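Local structure of putative peptidyl-arginine deiminase family protein (Campylobacter jejuni subsp. jejuni serotype O:2, 6B10) at residues L22-P27 with V57-P62; C81-T86 with E119-V124. The protein probably hydrolyses agmatine to N-carbamoylputrescine and ammonia, an agmatine deiminase step in polyamine (putrescine) biosynthesis. All coordinates share one frame; numbering follows the deposited sequence.

Contact 1: L22-P27 with V57-P62; sequences LMLSLP and VLLIAP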
loop_
_atom_site.group_PDB
_atom_site.type_symbol
_atom_site.label_atom_id
_atom_site.label_comp_id
_atom_site.label_asym_id
_atom_site.label_seq_id
_atom_site.Cartn_x
_atom_site.Cartn_y
_atom_site.Cartn_z
ATOM N N LEU A 22 3.185 11.622 -0.834
ATOM C CA LEU A 22 3.560 10.217 -0.753
ATOM C C LEU A 22 4.827 10.134 0.103
ATOM O O LEU A 22 5.802 10.859 -0.119
ATOM C CB LEU A 22 3.804 9.599 -2.134
ATOM C CG LEU A 22 3.844 8.061 -2.155
ATOM C CD1 LEU A 22 2.467 7.464 -1.913
ATOM C CD2 LEU A 22 4.395 7.528 -3.468
ATOM N N MET A 23 4.805 9.244 1.081
ATOM C CA MET A 23 5.882 9.147 2.042
ATOM C C MET A 23 6.623 7.829 1.879
ATOM O O MET A 23 6.007 6.778 1.725
ATOM C CB MET A 23 5.312 9.272 3.444
ATOM C CG MET A 23 4.476 10.531 3.627
ATOM S SD MET A 23 3.861 10.755 5.300
ATOM C CE MET A 23 2.932 9.248 5.549
ATOM N N LEU A 24 7.951 7.902 1.898
ATOM C CA LEU A 24 8.808 6.731 1.768
ATOM C C LEU A 24 9.948 6.768 2.787
ATOM O O LEU A 24 10.384 7.839 3.221
ATOM C CB LEU A 24 9.396 6.654 0.355
ATOM C CG LEU A 24 8.402 6.725 -0.813
ATOM C CD1 LEU A 24 8.285 8.141 -1.351
ATOM C CD2 LEU A 24 8.790 5.776 -1.943
ATOM N N SER A 25 10.423 5.587 3.160
ATOM C CA SER A 25 11.579 5.449 4.031
ATOM C C SER A 25 12.748 4.900 3.219
ATOM O O SER A 25 12.756 3.728 2.848
ATOM C CB SER A 25 11.249 4.517 5.189
ATOM O OG SER A 25 12.374 4.343 6.031
ATOM N N LEU A 26 13.732 5.754 2.946
ATOM C CA LEU A 26 14.880 5.380 2.119
ATOM C C LEU A 26 15.650 4.166 2.642
ATOM O O LEU A 26 15.794 3.990 3.855
ATOM C CB LEU A 26 15.848 6.554 1.973
ATOM C CG LEU A 26 15.367 7.737 1.136
ATOM C CD1 LEU A 26 16.419 8.831 1.147
ATOM C CD2 LEU A 26 15.049 7.331 -0.298
ATOM N N PRO A 27 16.126 3.307 1.721
ATOM C CA PRO A 27 17.098 2.290 2.111
ATOM C C PRO A 27 18.443 2.945 2.386
ATOM O O PRO A 27 18.818 3.884 1.691
ATOM C CB PRO A 27 17.188 1.378 0.879
ATOM C CG PRO A 27 16.029 1.737 0.016
ATOM C CD PRO A 27 15.738 3.174 0.308
ATOM N N VAL A 57 6.497 14.633 -2.505
ATOM C CA VAL A 57 7.038 13.408 -1.965
ATOM C C VAL A 57 7.841 13.768 -0.720
ATOM O O VAL A 57 8.589 14.751 -0.723
ATOM C CB VAL A 57 7.969 12.721 -2.992
ATOM C CG1 VAL A 57 8.647 11.492 -2.394
ATOM C CG2 VAL A 57 7.194 12.340 -4.248
ATOM N N LEU A 58 7.682 12.971 0.332
ATOM C CA LEU A 58 8.463 13.115 1.555
ATOM C C LEU A 58 9.326 11.876 1.751
ATOM O O LEU A 58 8.812 10.761 1.806
ATOM C CB LEU A 58 7.541 13.297 2.764
ATOM C CG LEU A 58 8.235 13.455 4.125
ATOM C CD1 LEU A 58 9.167 14.655 4.131
ATOM C CD2 LEU A 58 7.214 13.586 5.242
ATOM N N LEU A 59 10.638 12.075 1.859
ATOM C CA LEU A 59 11.581 10.981 2.064
ATOM C C LEU A 59 12.134 11.026 3.478
ATOM O O LEU A 59 12.625 12.059 3.920
ATOM C CB LEU A 59 12.732 11.085 1.070
ATOM C CG LEU A 59 12.371 11.124 -0.414
ATOM C CD1 LEU A 59 13.623 11.364 -1.243
ATOM C CD2 LEU A 59 11.678 9.840 -0.844
ATOM N N ILE A 60 12.054 9.894 4.174
ATOM C CA ILE A 60 12.485 9.772 5.559
ATOM C C ILE A 60 13.770 8.948 5.598
ATOM O O ILE A 60 13.821 7.864 5.030
ATOM C CB ILE A 60 11.405 9.067 6.406
ATOM C CG1 ILE A 60 10.069 9.813 6.300
ATOM C CG2 ILE A 60 11.831 8.969 7.866
ATOM C CD1 ILE A 60 8.873 9.021 6.792
ATOM N N ALA A 61 14.804 9.472 6.259
ATOM C CA ALA A 61 16.091 8.781 6.377
ATOM C C ALA A 61 16.919 9.318 7.552
ATOM O O ALA A 61 16.739 10.467 7.961
ATOM C CB ALA A 61 16.880 8.916 5.086
ATOM N N PRO A 62 17.832 8.488 8.099
ATOM C CA PRO A 62 18.636 8.883 9.264
ATOM C C PRO A 62 19.601 10.051 9.035
ATOM O O PRO A 62 19.786 10.868 9.934
ATOM C CB PRO A 62 19.434 7.616 9.594
ATOM C CG PRO A 62 18.700 6.504 8.944
ATOM C CD PRO A 62 18.082 7.088 7.715
#
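L24 lays its CD1 methyl across the V57 side chain, meeting CG1 at 3.5 Å, and the same CD1 lies 3.8 Å from CD2 of L59. L24 and V57 cross at a slant, whereas L24 and L59 run side by side and point the same way. A chi1 of -53° leans CG of L24 toward V57, and chi2 of 96° then puts CD1 within reach of both V57 and L59. L26, just past the strand end, extends this apolar row through its CD2, 4.2 Å from CD2 of L59, and its CD1 meets CB of A61 at 4.0 Å. The opposite face of the sheet carries M23, S25, L58 and I60; there CG of M23 packs on CB of L58 at 4.2 Å, while the thioether end bends off toward L128 and F133 of helix 120-133.

These strands are the two parallel arms of a right-handed beta-alpha-beta crossover, strand 19-25, helix 37-52 and strand 56-61. F47 and V51 of the connecting helix cover L24 and V57. The register is fixed by alternating backbone bonds: L58 N to L22 O, L24 N to L58 O at 3.0 Å, I60 N to L24 O at 2.8 Å, and L26 N to I60 O. The last is the most bent, 146° at the hydrogen, where segment 22-27 leaves the sheet. CA-H groups of M23 and S25 also approach O of L58 and I60.

Contact 2: C81-T86 with E119-V124; sequences CDTNDT and ELDNAV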
loop_
_atom_site.group_PDB
_atom_site.type_symbol
_atom_site.label_atom_id
_atom_site.label_comp_id
_atom_site.label_asym_id
_atom_site.label_seq_id
_atom_site.Cartn_x
_atom_site.Cartn_y
_atom_site.Cartn_z
ATOM N N CYS A 81 15.368 11.354 10.445
ATOM C CA CYS A 81 14.795 10.435 11.427
ATOM C C CYS A 81 15.381 9.039 11.242
ATOM O O CYS A 81 15.442 8.535 10.121
ATOM C CB CYS A 81 13.275 10.379 11.277
ATOM S SG CYS A 81 12.468 9.107 12.264
ATOM N N ASP A 82 15.812 8.417 12.337
ATOM C CA ASP A 82 16.434 7.094 12.268
ATOM C C ASP A 82 15.397 6.022 11.987
ATOM O O ASP A 82 14.239 6.144 12.381
ATOM C CB ASP A 82 17.177 6.762 13.565
ATOM C CG ASP A 82 18.429 7.598 13.755
ATOM O OD1 ASP A 82 18.537 8.675 13.127
ATOM O OD2 ASP A 82 19.305 7.180 14.540
ATOM N N THR A 83 15.840 4.964 11.315
ATOM C CA THR A 83 14.975 3.853 10.923
ATOM C C THR A 83 15.824 2.707 10.372
ATOM O O THR A 83 17.047 2.818 10.273
ATOM C CB THR A 83 13.946 4.290 9.849
ATOM O OG1 THR A 83 13.066 3.200 9.540
ATOM C CG2 THR A 83 14.645 4.773 8.572
ATOM N N ASN A 84 15.168 1.606 10.023
ATOM C CA ASN A 84 15.805 0.539 9.244
ATOM C C ASN A 84 14.847 -0.045 8.202
ATOM O O ASN A 84 15.171 -0.083 7.015
ATOM C CB ASN A 84 16.393 -0.555 10.150
ATOM C CG ASN A 84 15.431 -1.020 11.230
ATOM O OD1 ASN A 84 14.401 -0.390 11.484
ATOM N ND2 ASN A 84 15.768 -2.130 11.874
ATOM N N ASP A 85 13.671 -0.477 8.652
ATOM C CA ASP A 85 12.607 -0.947 7.767
ATOM C C ASP A 85 12.216 0.155 6.775
ATOM O O ASP A 85 11.924 1.284 7.179
ATOM C CB ASP A 85 11.393 -1.350 8.611
ATOM C CG ASP A 85 10.280 -1.990 7.795
ATOM O OD1 ASP A 85 10.413 -2.118 6.563
ATOM O OD2 ASP A 85 9.255 -2.363 8.401
ATOM N N THR A 86 12.229 -0.175 5.485
ATOM C CA THR A 86 11.817 0.759 4.435
ATOM C C THR A 86 10.337 0.599 4.049
ATOM O O THR A 86 9.777 1.439 3.344
ATOM C CB THR A 86 12.670 0.579 3.167
ATOM O OG1 THR A 86 12.542 -0.765 2.687
ATOM C CG2 THR A 86 14.129 0.880 3.460
ATOM N N GLU A 119 10.343 -1.085 17.586
ATOM C CA GLU A 119 11.281 -0.031 18.025
ATOM C C GLU A 119 11.327 1.289 17.225
ATOM O O GLU A 119 10.539 2.197 17.502
ATOM C CB GLU A 119 12.694 -0.627 18.228
ATOM C CG GLU A 119 13.307 -1.374 17.038
ATOM C CD GLU A 119 13.911 -2.719 17.399
ATOM O OE1 GLU A 119 13.356 -3.422 18.272
ATOM O OE2 GLU A 119 14.938 -3.091 16.792
ATOM N N LEU A 120 12.249 1.404 16.267
ATOM C CA LEU A 120 12.476 2.658 15.548
ATOM C C LEU A 120 11.244 3.076 14.757
ATOM O O LEU A 120 10.811 4.225 14.831
ATOM C CB LEU A 120 13.679 2.541 14.602
ATOM C CG LEU A 120 15.055 2.836 15.213
ATOM C CD1 LEU A 120 15.674 1.593 15.837
ATOM C CD2 LEU A 120 15.987 3.420 14.164
ATOM N N ASP A 121 10.688 2.124 14.013
ATOM C CA ASP A 121 9.489 2.344 13.202
ATOM C C ASP A 121 8.333 2.887 14.030
ATOM O O ASP A 121 7.655 3.827 13.615
ATOM C CB ASP A 121 9.043 1.037 12.546
ATOM C CG ASP A 121 10.047 0.505 11.542
ATOM O OD1 ASP A 121 10.890 1.285 11.042
ATOM O OD2 ASP A 121 9.983 -0.707 11.256
ATOM N N ASN A 122 8.106 2.280 15.192
ATOM C CA ASN A 122 7.051 2.722 16.102
ATOM C C ASN A 122 7.224 4.189 16.487
ATOM O O ASN A 122 6.251 4.942 16.551
ATOM C CB ASN A 122 7.033 1.860 17.363
ATOM C CG ASN A 122 5.802 2.101 18.211
ATOM O OD1 ASN A 122 5.875 2.738 19.261
ATOM N ND2 ASN A 122 4.658 1.604 17.748
ATOM N N ALA A 123 8.468 4.584 16.738
ATOM C CA ALA A 123 8.782 5.968 17.045
ATOM C C ALA A 123 8.629 6.861 15.813
ATOM O O ALA A 123 8.013 7.920 15.902
ATOM C CB ALA A 123 10.187 6.076 17.613
ATOM N N VAL A 124 9.164 6.419 14.671
ATOM C CA VAL A 124 9.175 7.213 13.423
ATOM C C VAL A 124 7.922 8.081 13.251
ATOM O O VAL A 124 8.017 9.266 12.920
ATOM C CB VAL A 124 9.340 6.319 12.158
ATOM C CG1 VAL A 124 9.046 7.102 10.882
ATOM C CG2 VAL A 124 10.745 5.734 12.072
#
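T83 OG1 sits between two acceptors, D121 OD1 and D85 O, 3.3 and 3.2 Å away; both bonds are weak, and its single proton cannot be assigned. With chi1 of -177°, OG1 stands opposite the backbone N of T83, which brings it to the D121 carboxylate. D121 meets D85 nearly at a right angle, its OD2 3.1 Å from CB of D85. The two carboxylate planes are turned 56° apart, and the OD2 atoms, both acceptors of like charge, lie 3.4 Å from each other. D85 OD1 accepts a bond from W87 N, and D85 N reaches N84 OD1 weakly.

Next to this polar cluster aliphatic side chains pack on the loop. CD2 of L120 presses on the T83 backbone, 3.2 Å from its N, and touches CB of D82. CG2 of V124, one turn on, lies 3.8 Å from SG of C81 and 3.5 Å from O of D82. F91, a residue of the potassium site, packs against D85, D121 and V124, and the D121 side chain is about 7 Å from the ion. Loop 81-86 thus rests on the first turn of helix 120-133, with E119 at the N-cap position, consistent with the alpha/beta fold of guanidino-group-modifying enzymes.

Overall arrangement
Along the chain the contacts come in series: contact 1 closes at residue 62 before contact 2 opens at 81. Their centres lie about 11 Å apart, on the same side of the chain's centre. Strand 76-80 runs parallel to strand 56-61 at the edge of the sheet that holds contact 1, and its exit leads into the loop of contact 2. The two meet directly: A61 O and C81 N, 3.0 Å apart, probably form a hydrogen bond, and S25 OG bonds weakly to D85 O at 3.3 Å. Helix 120-133 is also shared, its later residues L128, K132 and F133 covering M23 and L58. The parallel sheet is thereby linked to the loop and helix near the potassium site.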